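Local coordinates for 1H-3-hydroxy-4-oxoquinoline 2,4-dioxygenase (Pseudomonas putida, PDB 3IBT), which catalyses the cofactor-independent, oxygen-dependent ring cleavage of 3-hydroxy-1H-quinolin-4-one to N-formylanthranilate and carbon monoxide, at residues 13-27 with 80-94. Residues are numbered along the deposited sequence; the frame is centred on the assembly and turned at random.
Sequences YSESGDPHAPTLFLL and FIDAKGIRDFQMVST
The edge of the F80 ring is directed at one face of Y13 in an offset edge-to-face pair, with F80 CZ 3.4 Å from Y13 CD2 and the planes at 82°. F25 offers its edge instead: F80 CD2, F89 CD1 and the carbonyl O of Q90 lie near its plane, and I81 and I86 approach obliquely. These rings lie in the layer between helix 70-83 and the central sheet of an alpha/beta-hydrolase fold, a worked example of how parallel neighbouring strands and the helix packed on them share one core. Y13 CG sits between its backbone N and carbonyl carbon (chi1 80°), which directs the ring at the helix. Its hydroxyl O reaches K84 CD, and K84 NZ forms a salt bridge of 3.1 Å with E15 OE2, an atom also hydrogen-bonded to H49. A leucine in place of Y13 would probably open a gap beside the F80 edge and leave the K84 chain less firmly placed. Behind F25 and F89, strands 23-27 and 89-94 pair in parallel. On the sheet face opposite F25, L26 CD2 packs 3.6 Å from V92 CB. The ladder leads to T94, which probably binds the substrate, close to Q32. L27 grips its partner strand twice: its N-H meets V92 O almost straight (176°), and L27 O accepts from T94 N at 2.9 Å.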
ATOM      1  N   TYR A  13       3.701  14.036   6.978  1.00 80.26           N
ATOM      2  CA  TYR A  13       2.370  13.516   6.665  1.00 78.90           C
ATOM      3  C   TYR A  13       1.386  14.622   6.344  1.00 78.65           C
ATOM      4  O   TYR A  13       1.463  15.713   6.913  1.00 78.71           O
ATOM      5  CB  TYR A  13       1.844  12.602   7.785  1.00 78.46           C
ATOM      6  CG  TYR A  13       1.264  13.317   8.991  1.00 78.14           C
ATOM      7  CD1 TYR A  13      -0.090  13.647   9.045  1.00 78.27           C
ATOM      8  CD2 TYR A  13       2.062  13.656  10.091  1.00 78.69           C
ATOM      9  CE1 TYR A  13      -0.644  14.313  10.156  1.00 78.20           C
ATOM     10  CE2 TYR A  13       1.508  14.327  11.213  1.00 78.74           C
ATOM     11  CZ  TYR A  13       0.157  14.648  11.224  1.00 77.77           C
ATOM     12  OH  TYR A  13      -0.404  15.283  12.285  1.00 76.09           O
ATOM     13  N   SER A  14       0.460  14.343   5.423  1.00 78.42           N
ATOM     14  CA  SER A  14      -0.591  15.315   5.057  1.00 78.07           C
ATOM     15  C   SER A  14      -1.886  14.986   5.771  1.00 76.99           C
ATOM     16  O   SER A  14      -2.163  13.810   6.090  1.00 77.07           O
ATOM     17  CB  SER A  14      -0.841  15.380   3.540  1.00 78.37           C
ATOM     18  OG  SER A  14      -1.573  14.240   3.081  1.00 80.88           O
ATOM     19  N   GLU A  15      -2.662  16.032   6.021  1.00 75.32           N
ATOM     20  CA  GLU A  15      -3.903  15.891   6.720  1.00 74.12           C
ATOM     21  C   GLU A  15      -4.920  16.672   5.950  1.00 73.65           C
ATOM     22  O   GLU A  15      -4.663  17.813   5.531  1.00 73.89           O
ATOM     23  CB  GLU A  15      -3.778  16.442   8.116  1.00 73.92           C
ATOM     24  CG  GLU A  15      -4.592  15.682   9.123  1.00 74.19           C
ATOM     25  CD  GLU A  15      -4.387  16.227  10.526  1.00 76.14           C
ATOM     26  OE1 GLU A  15      -3.813  17.342  10.687  1.00 76.18           O
ATOM     27  OE2 GLU A  15      -4.812  15.547  11.484  1.00 77.55           O
ATOM     28  N   SER A  16      -6.079  16.058   5.753  1.00 72.53           N
ATOM     29  CA  SER A  16      -7.113  16.648   4.940  1.00 71.45           C
ATOM     30  C   SER A  16      -8.477  16.247   5.441  1.00 70.91           C
ATOM     31  O   SER A  16      -8.856  15.092   5.358  1.00 71.21           O
ATOM     32  CB  SER A  16      -6.909  16.264   3.476  1.00 71.06           C
ATOM     33  OG  SER A  16      -5.983  17.156   2.884  1.00 71.36           O
ATOM     34  N   GLY A  17      -9.212  17.207   5.972  1.00 70.20           N
ATOM     35  CA  GLY A  17     -10.532  16.924   6.460  1.00 69.68           C
ATOM     36  C   GLY A  17     -10.702  17.405   7.880  1.00 69.97           C
ATOM     37  O   GLY A  17      -9.817  18.052   8.483  1.00 68.98           O
ATOM     38  N   ASP A  18     -11.873  17.075   8.399  1.00 70.27           N
ATOM     39  CA  ASP A  18     -12.299  17.450   9.730  1.00 70.66           C
ATOM     40  C   ASP A  18     -11.765  16.442  10.751  1.00 71.29           C
ATOM     41  O   ASP A  18     -12.187  15.279  10.735  1.00 71.28           O
ATOM     42  CB  ASP A  18     -13.825  17.459   9.739  1.00 70.48           C
ATOM     43  CG  ASP A  18     -14.395  17.935  11.030  1.00 69.65           C
ATOM     44  OD1 ASP A  18     -13.651  17.994  12.040  1.00 68.54           O
ATOM     45  OD2 ASP A  18     -15.603  18.254  11.024  1.00 70.14           O
ATOM     46  N   PRO A  19     -10.891  16.892  11.686  1.00 71.96           N
ATOM     47  CA  PRO A  19     -10.116  15.943  12.504  1.00 72.33           C
ATOM     48  C   PRO A  19     -11.050  15.040  13.325  1.00 72.53           C
ATOM     49  O   PRO A  19     -10.773  13.846  13.520  1.00 72.72           O
ATOM     50  CB  PRO A  19      -9.298  16.873  13.432  1.00 72.43           C
ATOM     51  CG  PRO A  19     -10.109  18.143  13.512  1.00 71.76           C
ATOM     52  CD  PRO A  19     -10.656  18.291  12.117  1.00 71.99           C
ATOM     53  N   HIS A  20     -12.155  15.643  13.760  1.00 72.48           N
ATOM     54  CA  HIS A  20     -13.198  15.023  14.545  1.00 72.65           C
ATOM     55  C   HIS A  20     -14.234  14.461  13.571  1.00 71.69           C
ATOM     56  O   HIS A  20     -15.416  14.823  13.586  1.00 71.69           O
ATOM     57  CB  HIS A  20     -13.796  16.085  15.509  1.00 73.76           C
ATOM     58  CG  HIS A  20     -14.748  15.530  16.536  1.00 76.54           C
ATOM     59  ND1 HIS A  20     -14.724  14.191  16.944  1.00 78.56           N
ATOM     60  CD2 HIS A  20     -15.743  16.143  17.249  1.00 77.11           C
ATOM     61  CE1 HIS A  20     -15.670  14.006  17.854  1.00 78.82           C
ATOM     62  NE2 HIS A  20     -16.300  15.174  18.059  1.00 78.26           N
ATOM     63  N   ALA A  21     -13.745  13.603  12.684  1.00 70.84           N
ATOM     64  CA  ALA A  21     -14.557  12.799  11.774  1.00 69.92           C
ATOM     65  C   ALA A  21     -13.854  11.430  11.680  1.00 69.20           C
ATOM     66  O   ALA A  21     -12.727  11.291  12.172  1.00 69.06           O
ATOM     67  CB  ALA A  21     -14.669  13.483  10.397  1.00 69.90           C
ATOM     68  N   PRO A  22     -14.509  10.411  11.080  1.00 68.60           N
ATOM     69  CA  PRO A  22     -13.882   9.089  11.062  1.00 68.38           C
ATOM     70  C   PRO A  22     -12.488   9.133  10.434  1.00 68.41           C
ATOM     71  O   PRO A  22     -12.338   9.587   9.296  1.00 68.48           O
ATOM     72  CB  PRO A  22     -14.835   8.257  10.199  1.00 68.43           C
ATOM     73  CG  PRO A  22     -16.129   8.960  10.252  1.00 68.08           C
ATOM     74  CD  PRO A  22     -15.820  10.403  10.406  1.00 68.58           C
ATOM     75  N   THR A  23     -11.478   8.691  11.184  1.00 68.30           N
ATOM     76  CA  THR A  23     -10.089   8.787  10.742  1.00 68.16           C
ATOM     77  C   THR A  23      -9.699   7.603   9.858  1.00 68.42           C
ATOM     78  O   THR A  23     -10.028   6.439  10.165  1.00 68.10           O
ATOM     79  CB  THR A  23      -9.126   8.987  11.919  1.00 68.09           C
ATOM     80  OG1 THR A  23      -9.570  10.113  12.695  1.00 68.87           O
ATOM     81  CG2 THR A  23      -7.704   9.251  11.414  1.00 67.91           C
ATOM     82  N   LEU A  24      -9.015   7.939   8.759  1.00 68.16           N
ATOM     83  CA  LEU A  24      -8.730   7.027   7.670  1.00 68.09           C
ATOM     84  C   LEU A  24      -7.323   7.294   7.210  1.00 68.12           C
ATOM     85  O   LEU A  24      -7.011   8.413   6.811  1.00 68.85           O
ATOM     86  CB  LEU A  24      -9.667   7.321   6.509  1.00 67.81           C
ATOM     87  CG  LEU A  24     -10.074   6.160   5.601  1.00 68.62           C
ATOM     88  CD1 LEU A  24     -10.932   6.679   4.450  1.00 69.72           C
ATOM     89  CD2 LEU A  24      -8.882   5.458   5.055  1.00 70.83           C
ATOM     90  N   PHE A  25      -6.467   6.283   7.265  1.00 67.70           N
ATOM     91  CA  PHE A  25      -5.085   6.444   6.836  1.00 67.34           C
ATOM     92  C   PHE A  25      -4.912   5.997   5.396  1.00 68.00           C
ATOM     93  O   PHE A  25      -5.374   4.884   5.010  1.00 68.27           O
ATOM     94  CB  PHE A  25      -4.154   5.603   7.707  1.00 67.33           C
ATOM     95  CG  PHE A  25      -3.755   6.256   8.985  1.00 64.86           C
ATOM     96  CD1 PHE A  25      -4.459   6.000  10.148  1.00 64.91           C
ATOM     97  CD2 PHE A  25      -2.650   7.105   9.028  1.00 64.31           C
ATOM     98  CE1 PHE A  25      -4.080   6.607  11.380  1.00 67.63           C
ATOM     99  CE2 PHE A  25      -2.246   7.741  10.247  1.00 66.27           C
ATOM    100  CZ  PHE A  25      -2.960   7.489  11.429  1.00 66.59           C
ATOM    101  N   LEU A  26      -4.244   6.835   4.600  1.00 67.37           N
ATOM    102  CA  LEU A  26      -3.884   6.420   3.250  1.00 66.95           C
ATOM    103  C   LEU A  26      -2.397   6.099   3.139  1.00 66.77           C
ATOM    104  O   LEU A  26      -1.587   7.026   3.078  1.00 67.46           O
ATOM    105  CB  LEU A  26      -4.328   7.471   2.226  1.00 66.43           C
ATOM    106  CG  LEU A  26      -5.814   7.618   1.875  1.00 66.18           C
ATOM    107  CD1 LEU A  26      -5.943   8.243   0.490  1.00 64.45           C
ATOM    108  CD2 LEU A  26      -6.578   6.294   1.903  1.00 65.98           C
ATOM    109  N   LEU A  27      -2.053   4.801   3.095  1.00 66.84           N
ATOM    110  CA  LEU A  27      -0.645   4.298   3.171  1.00 67.21           C
ATOM    111  C   LEU A  27      -0.111   3.748   1.863  1.00 67.51           C
ATOM    112  O   LEU A  27      -0.667   2.788   1.318  1.00 67.77           O
ATOM    113  CB  LEU A  27      -0.523   3.163   4.193  1.00 66.87           C
ATOM    114  CG  LEU A  27      -1.075   3.350   5.604  1.00 67.74           C
ATOM    115  CD1 LEU A  27      -1.226   1.985   6.353  1.00 66.94           C
ATOM    116  CD2 LEU A  27      -0.209   4.346   6.356  1.00 63.58           C
ATOM    117  N   PHE A  80       2.479   6.273  15.711  1.00 75.26           N
ATOM    118  CA  PHE A  80       1.760   7.402  15.099  1.00 76.11           C
ATOM    119  C   PHE A  80       0.422   7.604  15.782  1.00 76.02           C
ATOM    120  O   PHE A  80       0.262   8.563  16.540  1.00 75.95           O
ATOM    121  CB  PHE A  80       1.568   7.197  13.597  1.00 76.90           C
ATOM    122  CG  PHE A  80       1.964   8.381  12.794  1.00 78.72           C
ATOM    123  CD1 PHE A  80       3.311   8.766  12.738  1.00 80.35           C
ATOM    124  CD2 PHE A  80       1.003   9.137  12.123  1.00 79.91           C
ATOM    125  CE1 PHE A  80       3.708   9.870  12.010  1.00 81.39           C
ATOM    126  CE2 PHE A  80       1.383  10.245  11.382  1.00 80.97           C
ATOM    127  CZ  PHE A  80       2.747  10.615  11.327  1.00 81.14           C
ATOM    128  N   ILE A  81      -0.513   6.684  15.524  1.00 75.91           N
ATOM    129  CA  ILE A  81      -1.819   6.595  16.209  1.00 76.35           C
ATOM    130  C   ILE A  81      -1.813   7.016  17.709  1.00 76.45           C
ATOM    131  O   ILE A  81      -2.719   7.740  18.175  1.00 75.95           O
ATOM    132  CB  ILE A  81      -2.467   5.154  16.052  1.00 76.75           C
ATOM    133  CG1 ILE A  81      -1.813   4.107  16.984  1.00 78.57           C
ATOM    134  CG2 ILE A  81      -2.479   4.648  14.548  1.00 76.63           C
ATOM    135  CD1 ILE A  81      -2.386   4.034  18.436  1.00 80.21           C
ATOM    136  N   ASP A  82      -0.796   6.535  18.435  1.00 76.38           N
ATOM    137  CA  ASP A  82      -0.580   6.821  19.845  1.00 76.64           C
ATOM    138  C   ASP A  82      -0.151   8.278  20.026  1.00 76.67           C
ATOM    139  O   ASP A  82      -0.796   9.017  20.762  1.00 76.23           O
ATOM    140  CB  ASP A  82       0.454   5.819  20.416  1.00 76.73           C
ATOM    141  CG  ASP A  82       1.134   6.288  21.743  1.00 77.25           C
ATOM    142  OD1 ASP A  82       1.325   7.527  22.008  1.00 77.25           O
ATOM    143  OD2 ASP A  82       1.517   5.363  22.539  1.00 77.94           O
ATOM    144  N   ALA A  83       0.921   8.675  19.336  1.00 76.93           N
ATOM    145  CA  ALA A  83       1.525  10.000  19.469  1.00 77.17           C
ATOM    146  C   ALA A  83       0.529  11.144  19.267  1.00 77.76           C
ATOM    147  O   ALA A  83       0.631  12.202  19.953  1.00 78.19           O
ATOM    148  CB  ALA A  83       2.684  10.145  18.509  1.00 77.01           C
ATOM    149  N   LYS A  84      -0.414  10.930  18.333  1.00 77.72           N
ATOM    150  CA  LYS A  84      -1.514  11.873  18.041  1.00 77.57           C
ATOM    151  C   LYS A  84      -2.814  11.569  18.804  1.00 78.10           C
ATOM    152  O   LYS A  84      -3.749  12.365  18.784  1.00 78.44           O
ATOM    153  CB  LYS A  84      -1.792  11.948  16.536  1.00 76.97           C
ATOM    154  CG  LYS A  84      -0.684  12.618  15.727  1.00 75.62           C
ATOM    155  CD  LYS A  84      -1.258  13.301  14.508  1.00 73.98           C
ATOM    156  CE  LYS A  84      -2.100  14.522  14.948  1.00 75.33           C
ATOM    157  NZ  LYS A  84      -3.230  14.864  14.019  1.00 74.41           N
ATOM    158  N   GLY A  85      -2.863  10.422  19.481  1.00 78.88           N
ATOM    159  CA  GLY A  85      -3.998  10.065  20.345  1.00 79.27           C
ATOM    160  C   GLY A  85      -5.248   9.664  19.578  1.00 79.72           C
ATOM    161  O   GLY A  85      -6.290  10.314  19.717  1.00 79.41           O
ATOM    162  N   ILE A  86      -5.154   8.589  18.788  1.00 79.73           N
ATOM    163  CA  ILE A  86      -6.237   8.231  17.910  1.00 80.28           C
ATOM    164  C   ILE A  86      -6.730   6.821  18.173  1.00 80.82           C
ATOM    165  O   ILE A  86      -6.237   5.893  17.544  1.00 81.33           O
ATOM    166  CB  ILE A  86      -5.787   8.298  16.430  1.00 80.51           C
ATOM    167  CG1 ILE A  86      -4.786   9.441  16.184  1.00 80.26           C
ATOM    168  CG2 ILE A  86      -7.017   8.346  15.497  1.00 81.32           C
ATOM    169  CD1 ILE A  86      -4.190   9.479  14.755  1.00 79.89           C
ATOM    170  N   ARG A  87      -7.716   6.644  19.053  1.00 81.35           N
ATOM    171  CA  ARG A  87      -8.304   5.294  19.287  1.00 82.04           C
ATOM    172  C   ARG A  87      -9.102   4.680  18.094  1.00 82.42           C
ATOM    173  O   ARG A  87      -8.915   3.498  17.776  1.00 83.11           O
ATOM    174  CB  ARG A  87      -9.096   5.215  20.613  1.00 82.07           C
ATOM    175  CG  ARG A  87      -8.297   4.638  21.810  1.00 82.62           C
ATOM    176  CD  ARG A  87      -8.818   5.180  23.176  1.00 82.80           C
ATOM    177  NE  ARG A  87      -8.193   6.477  23.569  1.00 83.66           N
ATOM    178  CZ  ARG A  87      -8.441   7.148  24.715  1.00 84.44           C
ATOM    179  NH1 ARG A  87      -7.819   8.324  24.961  1.00 83.22           N
ATOM    180  NH2 ARG A  87      -9.302   6.663  25.636  1.00 84.67           N
ATOM    181  N   ASP A  88      -9.958   5.451  17.419  1.00 82.48           N
ATOM    182  CA  ASP A  88     -10.787   4.897  16.319  1.00 82.64           C
ATOM    183  C   ASP A  88     -10.254   5.289  14.927  1.00 82.23           C
ATOM    184  O   ASP A  88     -10.077   6.473  14.630  1.00 81.96           O
ATOM    185  CB  ASP A  88     -12.269   5.299  16.466  1.00 83.00           C
ATOM    186  CG  ASP A  88     -12.626   5.785  17.903  1.00 84.75           C
ATOM    187  OD1 ASP A  88     -12.243   5.088  18.880  1.00 86.79           O
ATOM    188  OD2 ASP A  88     -13.297   6.855  18.058  1.00 84.09           O
ATOM    189  N   PHE A  89      -9.981   4.292  14.086  1.00 81.96           N
ATOM    190  CA  PHE A  89      -9.413   4.551  12.747  1.00 81.69           C
ATOM    191  C   PHE A  89      -9.361   3.329  11.830  1.00 81.19           C
ATOM    192  O   PHE A  89      -9.423   2.186  12.274  1.00 81.50           O
ATOM    193  CB  PHE A  89      -8.007   5.168  12.839  1.00 81.62           C
ATOM    194  CG  PHE A  89      -6.932   4.171  13.129  1.00 81.88           C
ATOM    195  CD1 PHE A  89      -6.163   3.637  12.094  1.00 83.16           C
ATOM    196  CD2 PHE A  89      -6.697   3.743  14.429  1.00 81.42           C
ATOM    197  CE1 PHE A  89      -5.167   2.701  12.359  1.00 82.57           C
ATOM    198  CE2 PHE A  89      -5.708   2.820  14.696  1.00 81.69           C
ATOM    199  CZ  PHE A  89      -4.942   2.291  13.661  1.00 81.84           C
ATOM    200  N   GLN A  90      -9.223   3.599  10.540  1.00 80.58           N
ATOM    201  CA  GLN A  90      -9.145   2.583   9.521  1.00 79.25           C
ATOM    202  C   GLN A  90      -7.916   2.886   8.715  1.00 79.71           C
ATOM    203  O   GLN A  90      -7.313   3.959   8.906  1.00 79.52           O
ATOM    204  CB  GLN A  90     -10.379   2.658   8.676  1.00 78.38           C
ATOM    205  CG  GLN A  90     -11.501   1.969   9.351  1.00 78.13           C
ATOM    206  CD  GLN A  90     -12.747   2.795   9.379  1.00 79.36           C
ATOM    207  OE1 GLN A  90     -12.706   4.001   9.675  1.00 82.67           O
ATOM    208  NE2 GLN A  90     -13.882   2.162   9.081  1.00 78.10           N
HETATM  209  N   MSE A  91      -7.504   1.942   7.856  1.00 79.94           N
HETATM  210  CA  MSE A  91      -6.390   2.187   6.945  1.00 80.80           C
HETATM  211  C   MSE A  91      -6.607   1.601   5.577  1.00 78.57           C
HETATM  212  O   MSE A  91      -7.295   0.612   5.422  1.00 78.93           O
HETATM  213  CB  MSE A  91      -5.093   1.691   7.546  1.00 80.20           C
HETATM  214  CG  MSE A  91      -5.278   0.539   8.491  1.00 83.02           C
HETATM  215 SE   MSE A  91      -3.530   0.086   9.303  1.00 88.28          SE
HETATM  216  CE  MSE A  91      -3.233   1.755  10.318  1.00 87.06           C
ATOM    217  N   VAL A  92      -6.025   2.234   4.577  1.00 77.27           N
ATOM    218  CA  VAL A  92      -6.129   1.772   3.227  1.00 75.98           C
ATOM    219  C   VAL A  92      -4.731   1.782   2.723  1.00 75.78           C
ATOM    220  O   VAL A  92      -4.071   2.807   2.747  1.00 75.53           O
ATOM    221  CB  VAL A  92      -6.970   2.746   2.374  1.00 76.47           C
ATOM    222  CG1 VAL A  92      -6.628   2.649   0.886  1.00 75.28           C
ATOM    223  CG2 VAL A  92      -8.479   2.556   2.617  1.00 76.58           C
ATOM    224  N   SER A  93      -4.262   0.635   2.262  1.00 76.32           N
ATOM    225  CA  SER A  93      -2.865   0.534   1.836  1.00 77.18           C
ATOM    226  C   SER A  93      -2.705   0.101   0.391  1.00 77.39           C
ATOM    227  O   SER A  93      -3.596  -0.515  -0.209  1.00 77.84           O
ATOM    228  CB  SER A  93      -2.051  -0.379   2.779  1.00 77.17           C
ATOM    229  OG  SER A  93      -2.590  -1.692   2.840  1.00 78.12           O
ATOM    230  N   THR A  94      -1.561   0.453  -0.170  1.00 77.47           N
ATOM    231  CA  THR A  94      -1.248   0.139  -1.550  1.00 77.43           C
ATOM    232  C   THR A  94      -0.172  -0.931  -1.673  1.00 77.20           C
ATOM    233  O   THR A  94       0.833  -0.925  -0.930  1.00 76.69           O
ATOM    234  CB  THR A  94      -0.797   1.406  -2.264  1.00 77.52           C
ATOM    235  OG1 THR A  94      -1.925   1.941  -2.955  1.00 78.75           O
ATOM    236  CG2 THR A  94       0.388   1.148  -3.286  1.00 79.40           C
TER